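Local coordinates for protein multicopper oxidase (Arthrobacter sp. FB24, PDB 3GDC) that probably oxidises phenolic substrates in the manner of a laccase, passing electrons through bound copper ions to molecular oxygen, at residues S3-L17 with V185-V197. Numbering follows the deposited sequence.
Sequences SVLAERAGIDPTAIL and VNGLPFHFMDFPV
Pro-13 lies flat against one face of the His-191 imidazole, its CD 3.8 Å from the ring centroid and 7° off the normal, a CH-pi contact, while Thr-14 OG1 sits in the ring plane at the edge, 2.6 Å from His-191 NE2. The Phe-192 ring has His-191 CD2 over one face, and the carbonyl oxygen of Pro-13 reaches its edge near the plane, 3.6 Å from CZ. These rings lie where the N-terminal segment packs on the second cupredoxin-like beta sandwich, against the connection from strand 182-185 to strand 197-200, with its short helix 191-194. Thr-14 OG1 and His-191 NE2 share a hydrogen bond in which either could be the donor. With CG trans to the backbone N (chi1 171°), the imidazole spans the distance between Thr-14 OG1 at NE2 and a water at ND1 that also bonds to Ser-3 OG and Val-4 O. Replacing His-191 with an alanine would probably leave Thr-14 OG1 and this water without their shared mate and open a gap beneath the Pro-13 ring. Leu-188 crosses Pro-13 at about a right angle, CG to CG 3.6 Å, and its CD2 rests on Ala-9 CB. The Asn-186 amide slides past Ile-16 CG2 in the opposite direction and turns ND2 to Leu-17, although its polar ends are held by Val-168 N and Val-166 O of strand 163-172. Its buried backbone oxygen has no hydrogen-bonding partner and faces Pro-13 CB at 3.3 Å. Leu-17 CD2 fits against Val-197 CG1. On the exposed side, Leu-5 CD2 meets the edge of the Phe-195 ring. Asp-194 OD2 there accepts two hydrogen bonds from Ser-3: from N at 2.7 Å, nearly in line with the C-O bond, and from OG at 2.6 Å on the anti side, 19° out of the carboxylate plane.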
loop_
_atom_site.group_PDB
_atom_site.type_symbol
_atom_site.label_atom_id
_atom_site.label_comp_id
_atom_site.label_asym_id
_atom_site.label_seq_id
_atom_site.Cartn_x
_atom_site.Cartn_y
_atom_site.Cartn_z
ATOM N N SER A 3 -1.317 28.690 10.914
ATOM C CA SER A 3 -0.467 28.461 9.737
ATOM C C SER A 3 0.086 29.787 9.221
ATOM O O SER A 3 -0.496 30.849 9.474
ATOM C CB SER A 3 -1.259 27.768 8.624
ATOM O OG SER A 3 -2.334 28.581 8.169
ATOM N N VAL A 4 1.204 29.728 8.499
ATOM C CA VAL A 4 1.813 30.939 7.951
ATOM C C VAL A 4 0.943 31.457 6.812
ATOM O O VAL A 4 0.584 30.696 5.913
ATOM C CB VAL A 4 3.265 30.692 7.449
ATOM C CG1 VAL A 4 3.910 31.995 6.994
ATOM C CG2 VAL A 4 4.109 30.073 8.546
ATOM N N LEU A 5 0.592 32.745 6.854
ATOM C CA LEU A 5 -0.229 33.324 5.799
ATOM C C LEU A 5 0.486 33.280 4.459
ATOM O O LEU A 5 1.694 33.489 4.384
ATOM C CB LEU A 5 -0.639 34.765 6.123
ATOM C CG LEU A 5 -1.600 34.948 7.301
ATOM C CD1 LEU A 5 -2.005 36.415 7.384
ATOM C CD2 LEU A 5 -2.830 34.076 7.163
ATOM N N ALA A 6 -0.287 33.008 3.412
ATOM C CA ALA A 6 0.224 32.844 2.054
ATOM C C ALA A 6 1.170 33.961 1.614
ATOM O O ALA A 6 2.250 33.683 1.091
ATOM C CB ALA A 6 -0.944 32.693 1.062
ATOM N N GLU A 7 0.772 35.215 1.839
ATOM C CA GLU A 7 1.595 36.365 1.464
ATOM C C GLU A 7 2.978 36.303 2.103
ATOM O O GLU A 7 3.976 36.588 1.448
ATOM C CB GLU A 7 0.902 37.681 1.838
ATOM C CG GLU A 7 1.641 38.925 1.351
ATOM C CD GLU A 7 0.769 40.172 1.337
ATOM O OE1 GLU A 7 -0.437 40.059 1.000
ATOM O OE2 GLU A 7 1.296 41.268 1.646
ATOM N N ARG A 8 3.017 35.922 3.377
ATOM C CA ARG A 8 4.260 35.813 4.139
ATOM C C ARG A 8 5.041 34.554 3.763
ATOM O O ARG A 8 6.271 34.578 3.659
ATOM C CB ARG A 8 3.937 35.814 5.635
ATOM C CG ARG A 8 5.120 35.592 6.557
ATOM C CD ARG A 8 4.705 35.839 8.000
ATOM N NE ARG A 8 5.575 35.138 8.937
ATOM C CZ ARG A 8 5.290 34.938 10.222
ATOM N NH1 ARG A 8 4.143 35.380 10.739
ATOM N NH2 ARG A 8 6.151 34.288 10.986
ATOM N N ALA A 9 4.320 33.454 3.557
ATOM C CA ALA A 9 4.952 32.169 3.267
ATOM C C ALA A 9 5.622 32.120 1.890
ATOM O O ALA A 9 6.678 31.493 1.726
ATOM C CB ALA A 9 3.935 31.057 3.395
ATOM N N GLY A 10 5.003 32.772 0.907
ATOM C CA GLY A 10 5.481 32.723 -0.471
ATOM C C GLY A 10 4.801 31.639 -1.289
ATOM O O GLY A 10 5.155 31.431 -2.450
ATOM N N ILE A 11 3.843 30.937 -0.672
ATOM C CA ILE A 11 3.003 29.917 -1.332
ATOM C C ILE A 11 1.543 30.147 -0.916
ATOM O O ILE A 11 1.278 30.405 0.266
ATOM C CB ILE A 11 3.397 28.466 -0.892
ATOM C CG1 ILE A 11 4.864 28.150 -1.190
ATOM C CG2 ILE A 11 2.489 27.415 -1.545
ATOM C CD1 ILE A 11 5.377 26.884 -0.486
ATOM N N ASP A 12 0.612 30.065 -1.870
ATOM C CA ASP A 12 -0.830 30.119 -1.567
ATOM C C ASP A 12 -1.483 28.785 -1.917
ATOM O O ASP A 12 -1.896 28.572 -3.058
ATOM C CB ASP A 12 -1.524 31.266 -2.313
ATOM C CG ASP A 12 -2.989 31.461 -1.892
ATOM O OD1 ASP A 12 -3.580 30.608 -1.191
ATOM O OD2 ASP A 12 -3.567 32.498 -2.277
ATOM N N PRO A 13 -1.567 27.870 -0.939
ATOM C CA PRO A 13 -2.146 26.543 -1.188
ATOM C C PRO A 13 -3.593 26.573 -1.692
ATOM O O PRO A 13 -3.988 25.704 -2.483
ATOM C CB PRO A 13 -2.065 25.864 0.183
ATOM C CG PRO A 13 -0.893 26.574 0.869
ATOM C CD PRO A 13 -1.087 28.005 0.451
ATOM N N THR A 14 -4.376 27.553 -1.232
ATOM C CA THR A 14 -5.765 27.691 -1.683
ATOM C C THR A 14 -5.829 27.991 -3.177
ATOM O O THR A 14 -6.636 27.401 -3.896
ATOM C CB THR A 14 -6.537 28.768 -0.872
ATOM O OG1 THR A 14 -6.665 28.316 0.478
ATOM C CG2 THR A 14 -7.942 28.986 -1.425
ATOM N N ALA A 15 -4.973 28.904 -3.631
ATOM C CA ALA A 15 -4.886 29.233 -5.050
ATOM C C ALA A 15 -4.436 28.005 -5.853
ATOM O O ALA A 15 -5.029 27.668 -6.892
ATOM C CB ALA A 15 -3.932 30.390 -5.257
ATOM N N ILE A 16 -3.411 27.327 -5.344
ATOM C CA ILE A 16 -2.865 26.115 -5.978
ATOM C C ILE A 16 -3.942 25.044 -6.158
ATOM O O ILE A 16 -3.999 24.357 -7.186
ATOM C CB ILE A 16 -1.660 25.574 -5.167
ATOM C CG1 ILE A 16 -0.485 26.551 -5.308
ATOM C CG2 ILE A 16 -1.271 24.146 -5.620
ATOM C CD1 ILE A 16 0.779 26.147 -4.567
ATOM N N LEU A 17 -4.810 24.927 -5.153
ATOM C CA LEU A 17 -5.871 23.940 -5.129
ATOM C C LEU A 17 -6.709 23.927 -6.416
ATOM O O LEU A 17 -7.121 22.861 -6.882
ATOM C CB LEU A 17 -6.764 24.194 -3.913
ATOM C CG LEU A 17 -7.872 23.235 -3.522
ATOM C CD1 LEU A 17 -7.272 21.913 -3.025
ATOM C CD2 LEU A 17 -8.677 23.917 -2.426
ATOM N N VAL A 185 -0.442 19.500 2.495
ATOM C CA VAL A 185 -1.093 19.390 1.200
ATOM C C VAL A 185 -1.032 20.760 0.526
ATOM O O VAL A 185 -1.449 21.776 1.095
ATOM C CB VAL A 185 -2.531 18.809 1.274
ATOM C CG1 VAL A 185 -3.356 19.432 2.410
ATOM C CG2 VAL A 185 -3.252 18.989 -0.067
ATOM N N ASN A 186 -0.472 20.790 -0.680
ATOM C CA ASN A 186 -0.341 22.039 -1.440
ATOM C C ASN A 186 0.580 23.129 -0.891
ATOM O O ASN A 186 0.456 24.291 -1.254
ATOM C CB ASN A 186 -1.732 22.581 -1.830
ATOM C CG ASN A 186 -2.387 21.738 -2.892
ATOM O OD1 ASN A 186 -1.754 20.829 -3.440
ATOM N ND2 ASN A 186 -3.651 22.025 -3.199
ATOM N N GLY A 187 1.521 22.744 -0.032
ATOM C CA GLY A 187 2.664 23.593 0.253
ATOM C C GLY A 187 2.885 24.051 1.678
ATOM O O GLY A 187 4.036 24.215 2.085
ATOM N N LEU A 188 1.807 24.276 2.428
ATOM C CA LEU A 188 1.937 24.857 3.772
ATOM C C LEU A 188 1.247 24.022 4.846
ATOM O O LEU A 188 0.032 23.831 4.796
ATOM C CB LEU A 188 1.366 26.269 3.813
ATOM C CG LEU A 188 1.970 27.372 2.952
ATOM C CD1 LEU A 188 1.168 28.657 3.228
ATOM C CD2 LEU A 188 3.451 27.550 3.269
ATOM N N PRO A 189 2.022 23.529 5.820
ATOM C CA PRO A 189 1.478 22.794 6.958
ATOM C C PRO A 189 0.286 23.527 7.583
ATOM O O PRO A 189 0.361 24.740 7.831
ATOM C CB PRO A 189 2.654 22.771 7.928
ATOM C CG PRO A 189 3.836 22.721 7.028
ATOM C CD PRO A 189 3.492 23.632 5.903
ATOM N N PHE A 190 -0.803 22.788 7.785
ATOM C CA PHE A 190 -2.031 23.271 8.454
ATOM C C PHE A 190 -2.797 24.420 7.777
ATOM O O PHE A 190 -3.738 24.968 8.370
ATOM C CB PHE A 190 -1.753 23.682 9.911
ATOM C CG PHE A 190 -1.114 22.613 10.752
ATOM C CD1 PHE A 190 -1.819 21.464 11.104
ATOM C CD2 PHE A 190 0.171 22.787 11.249
ATOM C CE1 PHE A 190 -1.230 20.482 11.908
ATOM C CE2 PHE A 190 0.767 21.811 12.060
ATOM C CZ PHE A 190 0.068 20.663 12.390
ATOM N N HIS A 191 -2.438 24.773 6.543
ATOM C CA HIS A 191 -3.136 25.866 5.851
ATOM C C HIS A 191 -4.655 25.676 5.805
ATOM O O HIS A 191 -5.417 26.638 6.041
ATOM C CB HIS A 191 -2.567 26.081 4.440
ATOM C CG HIS A 191 -3.360 27.039 3.603
ATOM N ND1 HIS A 191 -3.176 28.405 3.659
ATOM C CD2 HIS A 191 -4.338 26.828 2.690
ATOM C CE1 HIS A 191 -4.008 28.992 2.814
ATOM N NE2 HIS A 191 -4.719 28.057 2.211
ATOM N N PHE A 192 -5.101 24.456 5.502
ATOM C CA PHE A 192 -6.536 24.198 5.333
ATOM C C PHE A 192 -7.280 23.999 6.667
ATOM O O PHE A 192 -8.493 23.787 6.689
ATOM C CB PHE A 192 -6.783 23.050 4.340
ATOM C CG PHE A 192 -6.281 23.349 2.948
ATOM C CD1 PHE A 192 -6.962 24.264 2.132
ATOM C CD2 PHE A 192 -5.115 22.756 2.470
ATOM C CE1 PHE A 192 -6.504 24.566 0.841
ATOM C CE2 PHE A 192 -4.642 23.046 1.164
ATOM C CZ PHE A 192 -5.342 23.956 0.354
ATOM N N MET A 193 -6.543 24.095 7.767
ATOM C CA MET A 193 -7.169 24.228 9.093
ATOM C C MET A 193 -7.693 25.650 9.234
ATOM O O MET A 193 -8.811 25.867 9.718
ATOM C CB MET A 193 -6.180 23.936 10.222
ATOM C CG MET A 193 -5.646 22.507 10.283
ATOM S SD MET A 193 -6.911 21.300 10.720
ATOM C CE MET A 193 -7.141 21.670 12.474
ATOM N N ASP A 194 -6.880 26.608 8.799
ATOM C CA ASP A 194 -7.212 28.035 8.919
ATOM C C ASP A 194 -8.072 28.535 7.783
ATOM O O ASP A 194 -8.859 29.481 7.957
ATOM C CB ASP A 194 -5.934 28.869 9.003
ATOM C CG ASP A 194 -5.175 28.622 10.278
ATOM O OD1 ASP A 194 -5.825 28.291 11.296
ATOM O OD2 ASP A 194 -3.931 28.760 10.272
ATOM N N PHE A 195 -7.902 27.915 6.614
ATOM C CA PHE A 195 -8.608 28.289 5.402
ATOM C C PHE A 195 -9.233 27.045 4.799
ATOM O O PHE A 195 -8.706 26.482 3.845
ATOM C CB PHE A 195 -7.648 28.986 4.425
ATOM C CG PHE A 195 -7.074 30.250 4.984
ATOM C CD1 PHE A 195 -7.814 31.430 4.944
ATOM C CD2 PHE A 195 -5.831 30.252 5.613
ATOM C CE1 PHE A 195 -7.311 32.600 5.495
ATOM C CE2 PHE A 195 -5.320 31.416 6.167
ATOM C CZ PHE A 195 -6.062 32.593 6.104
ATOM N N PRO A 196 -10.347 26.581 5.396
ATOM C CA PRO A 196 -10.943 25.331 4.925
ATOM C C PRO A 196 -11.297 25.353 3.437
ATOM O O PRO A 196 -11.579 26.419 2.867
ATOM C CB PRO A 196 -12.219 25.210 5.771
ATOM C CG PRO A 196 -11.919 25.961 7.011
ATOM C CD PRO A 196 -11.104 27.148 6.530
ATOM N N VAL A 197 -11.278 24.175 2.819
ATOM C CA VAL A 197 -11.669 24.031 1.415
ATOM C C VAL A 197 -13.181 24.216 1.274
ATOM O O VAL A 197 -13.955 23.402 1.772
ATOM C CB VAL A 197 -11.273 22.645 0.872
ATOM C CG1 VAL A 197 -11.607 22.537 -0.616
ATOM C CG2 VAL A 197 -9.793 22.384 1.101
HETATM O O HOH W 1 -1.919 29.881 5.707
HETATM O O HOH W 2 2.186 26.929 7.891
HETATM O O HOH W 3 -9.174 27.079 1.029
#